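Long-range contacts in cutm, flavoprotein of carbon monoxide dehydrogenase (Hydrogenophaga pseudoflava, PDB 1FFV), which binds FAD as the flavoprotein subunit of carbon monoxide dehydrogenase and probably passes electrons from CO oxidation on to an external acceptor: residues C[88-93]-C[172-177]; C[177-182]-C[199-204]; C[194-199]-C[217-222]; C[210-215]-C[231-236]; C[226-231]-C[247-252]. All blocks are in the same frame, centred on the assembly; numbering follows the deposited sequence.

Interactions 2 and 3 are buried and tie the same strand, 196-205, to its two neighbours in the four-stranded antiparallel sheet. Both rest on backbone hydrogen bonds. Interaction 3 adds an asparagine side chain and lies nearest the FAD. Interactions 4 and 5 back this sheet with aliphatic packing. Interaction 4 is partly buried and sets strand 208-217 against a turn; interaction 5 is a buried contact of two short helix segments whose touching residues are all alanines. They share Ala231, and Glu230 bonds to Ile214 N between them. Interaction 1 is partly buried and lies in the FAD-binding part of the chain. It touches interaction 2, where Pro92, Leu93 and Phe175 pack on Trp181.

Interaction 1: residues C[88-93]-C[172-177]; sequences QARLPL and VPAFAQ. Unlike the reference sequence in segment 88-93: Ala89 (reference Gln).
Arg90 O accepts a hydrogen bond from Phe175 N at 2.9 Å. The bond is nearly straight, 165° at the hydrogen, and the donor lies almost on the line of the carbonyl. It fixes the residues after strand 166-173 to the C-terminal end of helix 85-90. The Phe175 ring then lies against the break between this helix and helix 92-97. Its CG is anti to the carbonyl carbon (chi1 -79°), and one ring face meets the backbone of Leu91. Leu91 CA stands over the ring centre, 4.2 Å from the centroid, in a CH-pi contact. Leu93 CB touches the ring edge at CZ, 3.7 Å away. Pro92 CD packs obliquely on Phe175 CD2 at 3.6 Å. Leu91 and Val172 meet tip to tip, and the approach of Leu91 CD2 to Val172 CG2 is tight at 3.5 Å. Replacing Phe175 with alanine would probably leave Pro92 and Leu93 without their aromatic partner and open a gap beside Leu91. On the outer side the aliphatic part of Arg90 runs along Ala174 CB, and its NH1 forms a salt bridge with Glu65. The break between helices 85-90 and 92-97 thus packs on the residues leaving strand 166-173, in the FAD-binding domain.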
# COMPACT_ATOMS: atom_id res chain seq x y z
N GLN C 88 49.60 21.11 -16.00
CA GLN C 88 49.57 22.42 -15.34
C GLN C 88 50.85 23.24 -15.50
O GLN C 88 50.80 24.46 -15.66
CB GLN C 88 49.28 22.26 -13.85
CG GLN C 88 47.84 21.92 -13.52
CD GLN C 88 47.61 21.77 -12.03
OE1 GLN C 88 46.63 21.15 -11.62
NE2 GLN C 88 48.50 22.33 -11.21
N ALA C 89 51.99 22.57 -15.46
CA ALA C 89 53.27 23.24 -15.57
C ALA C 89 53.76 23.44 -17.00
O ALA C 89 54.33 24.48 -17.32
CB ALA C 89 54.33 22.48 -14.76
N ARG C 90 53.50 22.45 -17.86
CA ARG C 90 53.94 22.47 -19.25
C ARG C 90 52.94 22.99 -20.28
O ARG C 90 53.35 23.47 -21.34
CB ARG C 90 54.40 21.07 -19.66
CG ARG C 90 55.49 20.48 -18.76
CD ARG C 90 56.85 21.09 -19.07
NE ARG C 90 57.48 21.70 -17.90
CZ ARG C 90 58.21 21.04 -17.01
NH1 ARG C 90 58.40 19.73 -17.13
NH2 ARG C 90 58.78 21.70 -16.00
N LEU C 91 51.65 22.85 -20.01
CA LEU C 91 50.60 23.30 -20.93
C LEU C 91 49.46 23.92 -20.13
O LEU C 91 48.33 23.44 -20.18
CB LEU C 91 50.05 22.11 -21.72
CG LEU C 91 51.04 21.14 -22.38
CD1 LEU C 91 50.30 19.95 -22.97
CD2 LEU C 91 51.85 21.87 -23.44
N PRO C 92 49.75 24.99 -19.37
CA PRO C 92 48.73 25.66 -18.56
C PRO C 92 47.42 25.96 -19.27
O PRO C 92 46.35 25.97 -18.65
CB PRO C 92 49.44 26.93 -18.07
CG PRO C 92 50.54 27.13 -19.09
CD PRO C 92 51.02 25.74 -19.32
N LEU C 93 47.49 26.19 -20.59
CA LEU C 93 46.31 26.48 -21.40
C LEU C 93 45.28 25.35 -21.35
O LEU C 93 44.10 25.60 -21.13
CB LEU C 93 46.70 26.69 -22.86
CG LEU C 93 45.89 27.60 -23.79
CD1 LEU C 93 46.06 27.10 -25.22
CD2 LEU C 93 44.43 27.67 -23.45
N VAL C 172 51.90 17.09 -27.67
CA VAL C 172 51.99 18.53 -27.80
C VAL C 172 53.28 19.08 -27.21
O VAL C 172 53.75 18.61 -26.16
CB VAL C 172 50.71 19.26 -27.24
CG1 VAL C 172 49.94 18.36 -26.29
CG2 VAL C 172 51.05 20.58 -26.58
N PRO C 173 53.94 20.00 -27.94
CA PRO C 173 55.19 20.59 -27.45
C PRO C 173 54.97 21.39 -26.17
O PRO C 173 54.00 22.13 -26.06
CB PRO C 173 55.64 21.47 -28.62
CG PRO C 173 54.39 21.74 -29.38
CD PRO C 173 53.66 20.43 -29.32
N ALA C 174 55.83 21.17 -25.19
CA ALA C 174 55.73 21.89 -23.93
C ALA C 174 55.92 23.38 -24.20
O ALA C 174 56.72 23.77 -25.06
CB ALA C 174 56.79 21.39 -22.95
N PHE C 175 55.15 24.20 -23.50
CA PHE C 175 55.24 25.64 -23.66
C PHE C 175 56.65 26.08 -23.29
O PHE C 175 57.19 25.65 -22.27
CB PHE C 175 54.26 26.35 -22.72
CG PHE C 175 52.83 26.38 -23.22
CD1 PHE C 175 52.44 25.65 -24.34
CD2 PHE C 175 51.88 27.14 -22.54
CE1 PHE C 175 51.11 25.68 -24.77
CE2 PHE C 175 50.56 27.17 -22.97
CZ PHE C 175 50.17 26.44 -24.09
N ALA C 176 57.25 26.91 -24.13
CA ALA C 176 58.58 27.43 -23.83
C ALA C 176 58.36 28.45 -22.70
O ALA C 176 57.31 29.09 -22.64
CB ALA C 176 59.18 28.10 -25.06
N GLN C 177 59.33 28.56 -21.80
CA GLN C 177 59.23 29.51 -20.68
C GLN C 177 58.83 30.92 -21.13
O GLN C 177 59.46 31.50 -22.02
CB GLN C 177 60.55 29.54 -19.89

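Interaction 2: residues C[177-182]-C[199-204]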
# COMPACT_ATOMS: atom_id res chain seq x y z
N GLN C 177 59.33 28.56 -21.80
CA GLN C 177 59.23 29.51 -20.68
C GLN C 177 58.83 30.92 -21.13
O GLN C 177 59.46 31.50 -22.02
CB GLN C 177 60.55 29.54 -19.89
N GLY C 178 57.77 31.45 -20.52
CA GLY C 178 57.30 32.78 -20.87
C GLY C 178 56.20 32.80 -21.93
O GLY C 178 55.83 33.87 -22.42
N THR C 179 55.70 31.63 -22.30
CA THR C 179 54.64 31.55 -23.30
C THR C 179 53.32 32.10 -22.76
O THR C 179 52.89 31.75 -21.66
CB THR C 179 54.41 30.11 -23.75
OG1 THR C 179 55.57 29.64 -24.45
CG2 THR C 179 53.20 30.01 -24.67
N GLY C 180 52.70 32.99 -23.53
CA GLY C 180 51.42 33.55 -23.14
C GLY C 180 50.33 32.71 -23.79
O GLY C 180 50.55 32.10 -24.84
N TRP C 181 49.14 32.71 -23.19
CA TRP C 181 48.03 31.91 -23.71
C TRP C 181 46.68 32.41 -23.24
O TRP C 181 46.59 33.25 -22.34
CB TRP C 181 48.21 30.46 -23.26
CG TRP C 181 48.51 30.36 -21.79
CD1 TRP C 181 49.74 30.45 -21.19
CD2 TRP C 181 47.56 30.22 -20.73
NE1 TRP C 181 49.61 30.39 -19.83
CE2 TRP C 181 48.28 30.25 -19.51
CE3 TRP C 181 46.17 30.08 -20.68
CZ2 TRP C 181 47.65 30.14 -18.26
CZ3 TRP C 181 45.54 29.98 -19.44
CH2 TRP C 181 46.29 30.01 -18.25
N ALA C 182 45.62 31.86 -23.83
CA ALA C 182 44.26 32.23 -23.45
C ALA C 182 43.21 31.48 -24.24
O ALA C 182 43.45 31.02 -25.35
CB ALA C 182 44.06 33.74 -23.65
N ALA C 199 41.10 30.44 -29.08
CA ALA C 199 42.27 29.91 -28.38
C ALA C 199 43.50 30.61 -28.95
O ALA C 199 43.63 30.78 -30.16
CB ALA C 199 42.37 28.40 -28.59
N VAL C 200 44.39 31.03 -28.05
CA VAL C 200 45.62 31.72 -28.43
C VAL C 200 46.84 31.27 -27.62
O VAL C 200 46.75 31.05 -26.41
CB VAL C 200 45.49 33.26 -28.22
CG1 VAL C 200 46.88 33.92 -28.25
CG2 VAL C 200 44.63 33.87 -29.30
N VAL C 201 47.96 31.11 -28.31
CA VAL C 201 49.24 30.79 -27.69
C VAL C 201 50.20 31.76 -28.37
O VAL C 201 50.19 31.88 -29.60
CB VAL C 201 49.71 29.34 -27.97
CG1 VAL C 201 51.04 29.09 -27.28
CG2 VAL C 201 48.68 28.33 -27.48
N MET C 202 50.96 32.51 -27.58
CA MET C 202 51.90 33.47 -28.15
C MET C 202 53.18 33.67 -27.34
O MET C 202 53.22 33.41 -26.13
CB MET C 202 51.22 34.84 -28.37
CG MET C 202 51.04 35.70 -27.13
SD MET C 202 50.24 37.31 -27.47
CE MET C 202 51.56 38.21 -27.97
N ARG C 203 54.23 34.10 -28.02
CA ARG C 203 55.51 34.37 -27.40
C ARG C 203 55.87 35.82 -27.69
O ARG C 203 55.48 36.38 -28.71
CB ARG C 203 56.60 33.42 -27.90
CG ARG C 203 56.74 32.14 -27.09
CD ARG C 203 57.81 31.23 -27.68
NE ARG C 203 57.22 30.05 -28.30
CZ ARG C 203 57.52 29.59 -29.51
NH1 ARG C 203 58.43 30.19 -30.26
NH2 ARG C 203 56.86 28.54 -29.98
N LYS C 204 56.62 36.40 -26.76
CA LYS C 204 57.03 37.80 -26.84
C LYS C 204 58.54 37.94 -26.92
O LYS C 204 59.29 37.07 -26.46
CB LYS C 204 56.45 38.52 -25.61
CG LYS C 204 57.10 39.82 -25.18
CD LYS C 204 56.52 40.26 -23.83
O HOH W 1 57.12 34.99 -24.26
O HOH W 2 55.64 27.94 -26.49
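Gly180, Trp181 and Ala182 pair with Met202, Val201 and Val200 in an antiparallel beta hairpin. Strand 180-186 is the first arm and strand 196-205 the second. Four backbone hydrogen bonds join them. Gly180 and Met202 form one hydrogen-bonded pair, with Gly180 N to Met202 O at 2.7 Å and a return bond from Met202 N to Gly180 O. Ala182 and Val200 form the next such pair. Trp181 and Val201 lie between them as a non-hydrogen-bonded pair. Here the strands come close, and Trp181 CA makes a CA-H...O contact of 3.1 Å with Val200 O.

Apolar packing is lighter. Thr179 CG2 is anti to the backbone N and meets Val201 CG1 at 3.5 Å. The indole of Trp181 leads away from strand 196-205. It packs on Pro92 and Leu93 of helix 92-97 and forms a cation-pi pair with Arg285. On the Val200 and Met202 face, helix 264-285 covers the sheet.

One water extends the backbone ladder past its last direct bond; a second links two side chains. The first receives a hydrogen bond from Lys204 N and donates to Gly178 O. Thr179 OG1 is hydrogen-bonded to Ala176 O. It also accepts a bond from the second water at 2.7 Å, and that water accepts a longer one of 3.2 Å from Arg203 NE.

Interaction 3: residues C[194-199]-C[217-222]; sequences ATAGCA and TNVAPT
Strand 196-205 and the end of strand 208-217 pair here in the four-stranded antiparallel sheet of the C-terminal domain. Gly197 and Thr217 form a hydrogen-bonded antiparallel pair. Thr217 N donates to Gly197 O at 2.8 Å, almost straight at 176°. The return bond, Gly197 N to Thr217 O, is longer and more bent, at 3.1 Å and 138°. Packing is close at this pair. A beta carbon on Gly197 would come tight against Thr217 CB.

Beyond Thr217 the backbone of Asn218 turns to positive phi and the regular ladder stops. The side chain of Asn218 takes over the pairing. Its ND2 donates to Ala194 O at 2.8 Å, and the acceptor lies in the amide plane. The N-H points straight at the oxygen, with an angle of 177°. This bond clamps the residues leading into strand 196-205 to the loop that leaves strand 208-217. A leucine in place of Asn218 would probably leave Ala194 O without this donor and hold the start of the strand less firmly to the loop. A water lies within hydrogen-bonding distance of both Thr195 O and Asn218 O and probably adds a second link.

The site is near the cofactor, as the side chain of Ala194 is about 7 Å from the bound FAD. Thr217 OG1 is hydrogen-bonded to Tyr183 OH of strand 180-186, so the side chain also ties to the far strand of the hairpin. On the other side of the strand, Ala196 CB touches Val219 CG1 at 4.0 Å.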
# COMPACT_ATOMS: atom_id res chain seq x y z
N ALA C 194 30.21 26.79 -26.70
CA ALA C 194 30.47 28.18 -26.99
C ALA C 194 29.62 28.74 -28.13
O ALA C 194 29.27 28.02 -29.07
CB ALA C 194 31.94 28.37 -27.33
N THR C 195 29.24 30.01 -27.99
CA THR C 195 28.53 30.71 -29.04
C THR C 195 29.66 31.10 -30.01
O THR C 195 29.48 31.14 -31.22
CB THR C 195 27.85 31.99 -28.51
OG1 THR C 195 26.83 31.64 -27.57
CG2 THR C 195 27.23 32.78 -29.65
N ALA C 196 30.83 31.36 -29.43
CA ALA C 196 32.04 31.71 -30.15
C ALA C 196 33.19 31.59 -29.15
O ALA C 196 33.02 31.85 -27.97
CB ALA C 196 31.94 33.12 -30.69
N GLY C 197 34.34 31.15 -29.63
CA GLY C 197 35.49 31.02 -28.74
C GLY C 197 36.78 31.21 -29.51
O GLY C 197 36.82 31.06 -30.73
N CYS C 198 37.84 31.59 -28.80
CA CYS C 198 39.14 31.79 -29.42
C CYS C 198 40.28 31.33 -28.53
O CYS C 198 40.40 31.76 -27.38
CB CYS C 198 39.36 33.25 -29.81
SG CYS C 198 41.07 33.61 -30.39
N ALA C 199 41.10 30.44 -29.08
CA ALA C 199 42.27 29.91 -28.38
C ALA C 199 43.50 30.61 -28.95
O ALA C 199 43.63 30.78 -30.16
CB ALA C 199 42.37 28.40 -28.59
N THR C 217 36.63 28.72 -32.24
CA THR C 217 35.63 27.71 -31.89
C THR C 217 34.20 28.08 -32.26
O THR C 217 33.74 29.18 -31.98
CB THR C 217 35.65 27.40 -30.37
OG1 THR C 217 36.93 26.91 -29.99
CG2 THR C 217 34.57 26.36 -30.00
N ASN C 218 33.50 27.11 -32.85
CA ASN C 218 32.09 27.21 -33.25
C ASN C 218 31.66 28.36 -34.17
O ASN C 218 30.52 28.84 -34.08
CB ASN C 218 31.19 27.17 -32.01
CG ASN C 218 29.91 26.36 -32.26
OD1 ASN C 218 29.79 25.69 -33.28
ND2 ASN C 218 28.97 26.42 -31.32
N VAL C 219 32.53 28.76 -35.09
CA VAL C 219 32.21 29.85 -36.01
C VAL C 219 32.35 29.45 -37.48
O VAL C 219 32.43 30.30 -38.36
CB VAL C 219 33.03 31.13 -35.69
CG1 VAL C 219 32.60 31.69 -34.35
CG2 VAL C 219 34.50 30.82 -35.67
N ALA C 220 32.35 28.15 -37.71
CA ALA C 220 32.46 27.55 -39.05
C ALA C 220 32.16 26.06 -38.89
O ALA C 220 32.00 25.58 -37.77
CB ALA C 220 33.87 27.75 -39.60
N PRO C 221 32.05 25.31 -40.01
CA PRO C 221 31.75 23.88 -39.89
C PRO C 221 32.83 23.08 -39.16
O PRO C 221 32.62 21.91 -38.81
CB PRO C 221 31.63 23.45 -41.35
CG PRO C 221 31.09 24.68 -42.03
CD PRO C 221 31.95 25.76 -41.41
N THR C 222 33.98 23.71 -38.91
CA THR C 222 35.10 23.08 -38.21
C THR C 222 35.83 24.15 -37.41
O THR C 222 35.59 25.35 -37.60
CB THR C 222 36.16 22.52 -39.21
OG1 THR C 222 36.78 23.60 -39.93
CG2 THR C 222 35.52 21.58 -40.20
O HOH W 3 28.07 28.99 -32.21

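Interaction 4: residues C[210-215]-C[231-236]. Unlike the reference sequence in segment 231-236: Ala231 (reference Ser), Ala232 (reference Arg).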
# COMPACT_ATOMS: atom_id res chain seq x y z
N SER C 210 56.68 37.41 -31.11
CA SER C 210 57.65 36.52 -31.75
C SER C 210 57.08 35.16 -32.18
O SER C 210 57.69 34.46 -32.99
CB SER C 210 58.87 36.32 -30.84
OG SER C 210 58.50 35.78 -29.58
N HIS C 211 55.91 34.81 -31.64
CA HIS C 211 55.24 33.55 -31.96
C HIS C 211 53.74 33.72 -31.75
O HIS C 211 53.31 34.28 -30.74
CB HIS C 211 55.78 32.42 -31.07
CG HIS C 211 54.98 31.16 -31.12
ND1 HIS C 211 55.14 30.21 -32.11
CD2 HIS C 211 54.01 30.69 -30.30
CE1 HIS C 211 54.31 29.21 -31.89
NE2 HIS C 211 53.61 29.47 -30.81
N ILE C 212 52.93 33.22 -32.68
CA ILE C 212 51.48 33.36 -32.56
C ILE C 212 50.64 32.26 -33.23
O ILE C 212 50.87 31.88 -34.38
CB ILE C 212 51.03 34.77 -33.08
CG1 ILE C 212 49.55 35.01 -32.79
CG2 ILE C 212 51.34 34.92 -34.56
CD1 ILE C 212 49.20 35.09 -31.32
N ARG C 213 49.68 31.74 -32.46
CA ARG C 213 48.74 30.71 -32.92
C ARG C 213 47.36 31.20 -32.52
O ARG C 213 47.10 31.43 -31.34
CB ARG C 213 48.96 29.37 -32.21
CG ARG C 213 49.88 28.37 -32.90
CD ARG C 213 50.01 28.53 -34.40
NE ARG C 213 51.17 27.78 -34.88
CZ ARG C 213 52.31 28.34 -35.28
NH1 ARG C 213 52.45 29.66 -35.30
NH2 ARG C 213 53.35 27.57 -35.59
N ILE C 214 46.47 31.35 -33.50
CA ILE C 214 45.11 31.79 -33.25
C ILE C 214 44.13 30.77 -33.84
O ILE C 214 44.23 30.44 -35.02
CB ILE C 214 44.83 33.18 -33.88
CG1 ILE C 214 45.80 34.23 -33.35
CG2 ILE C 214 43.40 33.61 -33.59
CD1 ILE C 214 45.73 35.56 -34.06
N ALA C 215 43.21 30.29 -33.01
CA ALA C 215 42.21 29.31 -33.45
C ALA C 215 40.81 29.70 -32.97
O ALA C 215 40.64 30.24 -31.86
CB ALA C 215 42.59 27.91 -32.98
N ALA C 231 49.34 36.64 -39.10
CA ALA C 231 50.20 37.51 -39.88
C ALA C 231 50.02 38.98 -39.54
O ALA C 231 50.89 39.81 -39.84
CB ALA C 231 49.97 37.29 -41.37
N ALA C 232 48.89 39.32 -38.93
CA ALA C 232 48.64 40.70 -38.54
C ALA C 232 49.45 41.06 -37.30
O ALA C 232 49.61 42.24 -36.98
CB ALA C 232 47.16 40.92 -38.28
N LEU C 233 50.00 40.05 -36.64
CA LEU C 233 50.77 40.26 -35.42
C LEU C 233 52.25 39.87 -35.44
O LEU C 233 53.07 40.58 -34.86
CB LEU C 233 50.10 39.52 -34.26
CG LEU C 233 48.67 39.94 -33.92
CD1 LEU C 233 47.94 38.75 -33.32
CD2 LEU C 233 48.68 41.14 -32.97
N LEU C 234 52.58 38.75 -36.08
CA LEU C 234 53.96 38.24 -36.12
C LEU C 234 55.06 39.24 -36.50
O LEU C 234 55.05 39.79 -37.60
CB LEU C 234 54.08 37.00 -37.02
CG LEU C 234 54.71 35.74 -36.40
CD1 LEU C 234 55.34 34.89 -37.48
CD2 LEU C 234 55.75 36.08 -35.33
N GLY C 235 56.01 39.42 -35.58
CA GLY C 235 57.12 40.33 -35.81
C GLY C 235 56.77 41.79 -35.73
O GLY C 235 57.56 42.65 -36.13
N LYS C 236 55.57 42.09 -35.23
CA LYS C 236 55.10 43.46 -35.09
C LYS C 236 54.90 43.81 -33.62
O LYS C 236 54.77 42.92 -32.77
CB LYS C 236 53.76 43.62 -35.83
CG LYS C 236 53.86 43.46 -37.33
CD LYS C 236 52.49 43.21 -37.94
CE LYS C 236 52.49 43.49 -39.43
NZ LYS C 236 52.50 44.96 -39.71
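Leu233 CD1 sits against two isoleucines of strand 208-217. It lies 4.0 Å from Ile214 CD1 and 4.1 Å from Ile212 CG1. Leu233 crosses both side chains at about a right angle, and its one methyl CD1 touches both. Both isoleucines use the long arm, Ile214 at its end (CD1) and Ile212 at its base (CG1). Ile212 CG1 is anti to the backbone N (chi1 -173°). That torsion leaves Ile212 CG2 for the next leucine. Leu234 and Ile212 lie alongside each other, pointing opposite ways, with Leu234 CG 3.9 Å from Ile212 CG2. Further along, Leu234 CD2 lies against the backbone of Ser210, 3.4 Å from Ser210 O. The side-chain to side-chain contacts are all apolar.

The two leucines belong to the loop between helix 227-231 and helix 240-252. Leu233 to Lys236 form a type II beta turn, closed by a backbone hydrogen bond of 2.9 Å from Lys236 N to Leu233 O. Gly235 takes positive phi in this turn. Strand 208-217 carries a classic beta bulge, where Ser210 and His211 both face Arg203.

Helix 264-285 completes the apolar layer, since Leu279 touches Ile212, Ile214 and Leu233. Ala242 and Ala246 of helix 240-252 also pack on Leu233. Arg213 CB points away from the turn. Its NH1 donates to Ile212 O at 2.9 Å from above the carbonyl plane, and His211 CE1 lies over one face of the guanidinium. Arg213 NH2 forms a salt bridge with Glu133.

Interaction 5: residues C[226-231]-C[247-252]. Unlike the reference sequence in segment 226-231: Ala226 (reference Arg), Ala228 (reference Gly), Ala229 (reference Gly), Glu230 (reference Arg), Ala231 (reference Ser).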
# COMPACT_ATOMS: atom_id res chain seq x y z
N ALA C 226 43.55 30.78 -37.66
CA ALA C 226 43.45 32.07 -38.33
C ALA C 226 44.84 32.58 -38.71
O ALA C 226 45.43 33.41 -38.01
CB ALA C 226 42.72 33.07 -37.43
N GLU C 227 45.36 32.07 -39.83
CA GLU C 227 46.69 32.46 -40.30
C GLU C 227 46.85 33.91 -40.70
O GLU C 227 47.84 34.54 -40.33
CB GLU C 227 47.19 31.52 -41.40
CG GLU C 227 47.59 30.14 -40.90
CD GLU C 227 48.50 29.41 -41.86
OE1 GLU C 227 48.08 28.37 -42.41
OE2 GLU C 227 49.65 29.88 -42.06
N ALA C 228 45.89 34.46 -41.45
CA ALA C 228 45.95 35.87 -41.84
C ALA C 228 45.92 36.72 -40.57
O ALA C 228 46.54 37.78 -40.50
CB ALA C 228 44.79 36.23 -42.74
N ALA C 229 45.20 36.24 -39.56
CA ALA C 229 45.10 36.92 -38.27
C ALA C 229 46.46 36.85 -37.59
O ALA C 229 46.90 37.82 -36.97
CB ALA C 229 44.02 36.29 -37.40
N GLU C 230 47.14 35.71 -37.72
CA GLU C 230 48.46 35.54 -37.13
C GLU C 230 49.44 36.51 -37.78
O GLU C 230 50.23 37.17 -37.09
CB GLU C 230 48.96 34.10 -37.31
CG GLU C 230 48.26 33.07 -36.42
CD GLU C 230 48.66 31.62 -36.72
OE1 GLU C 230 47.93 30.71 -36.27
OE2 GLU C 230 49.70 31.38 -37.38
N ALA C 231 49.34 36.64 -39.10
CA ALA C 231 50.20 37.51 -39.88
C ALA C 231 50.02 38.98 -39.54
O ALA C 231 50.89 39.81 -39.84
CB ALA C 231 49.97 37.29 -41.37
N ALA C 247 41.71 40.67 -35.32
CA ALA C 247 40.29 40.39 -35.12
C ALA C 247 39.55 40.41 -36.46
O ALA C 247 38.78 39.50 -36.77
CB ALA C 247 39.68 41.40 -34.15
N ASP C 248 39.83 41.44 -37.27
CA ASP C 248 39.19 41.58 -38.58
C ASP C 248 39.57 40.43 -39.51
O ASP C 248 38.73 39.96 -40.29
CB ASP C 248 39.57 42.92 -39.24
CG ASP C 248 38.95 44.13 -38.55
OD1 ASP C 248 38.03 43.95 -37.71
OD2 ASP C 248 39.37 45.26 -38.86
N ALA C 249 40.83 40.01 -39.45
CA ALA C 249 41.30 38.91 -40.29
C ALA C 249 40.62 37.60 -39.88
O ALA C 249 40.35 36.74 -40.72
CB ALA C 249 42.81 38.79 -40.20
N ALA C 250 40.36 37.46 -38.58
CA ALA C 250 39.70 36.29 -38.05
C ALA C 250 38.23 36.36 -38.46
O ALA C 250 37.66 35.37 -38.91
CB ALA C 250 39.82 36.25 -36.54
N ILE C 251 37.64 37.54 -38.32
CA ILE C 251 36.25 37.76 -38.68
C ILE C 251 36.00 37.40 -40.14
O ILE C 251 34.99 36.79 -40.48
CB ILE C 251 35.84 39.24 -38.40
CG1 ILE C 251 35.44 39.41 -36.93
CG2 ILE C 251 34.72 39.69 -39.34
CD1 ILE C 251 35.13 40.84 -36.51
N ALA C 252 36.97 37.70 -41.00
CA ALA C 252 36.86 37.42 -42.44
C ALA C 252 36.69 35.95 -42.82
O ALA C 252 36.07 35.64 -43.84
CB ALA C 252 38.04 38.03 -43.18
O HOH W 4 42.71 34.87 -40.34
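Ala249 CB points at the flank of helix 227-231 and settles between Ala228 and Ala229. Its closest atom there is Ala229 CA, at 3.5 Å, so the methyl group lies on backbone as much as on side chain. Ala229 CB points back toward helix 240-252 and stands 3.9 Å from Ala249 CB. The two methyls thus pass beside each other, each directed at the opposite helix. Ala228 CB also faces across, 4.1 Å from Ala249 CB, on the more exposed side. On the buried side Ala229 CB reaches Ala250 N at 4.0 Å. Ala226, at the N-cap position of helix 227-231, directs its CB toward Ala250 CB at 4.4 Å. Ala250 CB itself points along the interface more than across it.

With only methyl groups between them, the backbones come close. The axes of the two short segments approach to 7.6 Å, and their directions are 168° apart, nearly antiparallel. One water bridges the backbones. It accepts a hydrogen bond from Ala229 N at 2.9 Å and makes a weak one to Ala249 O.

Glu230 CB points away from helix 240-252. Its carboxylate forms a salt bridge with Arg225 and accepts a hydrogen bond from Ile214 N, which ties the short helix to strand 208-217. Ala226 and Ala229 also rest on Ile214, and Ala250 touches Leu216 and Val275. In the deposited chain this is alanine-to-alanine packing of an antiparallel helix pair, set beside strand 208-217 in the C-terminal domain.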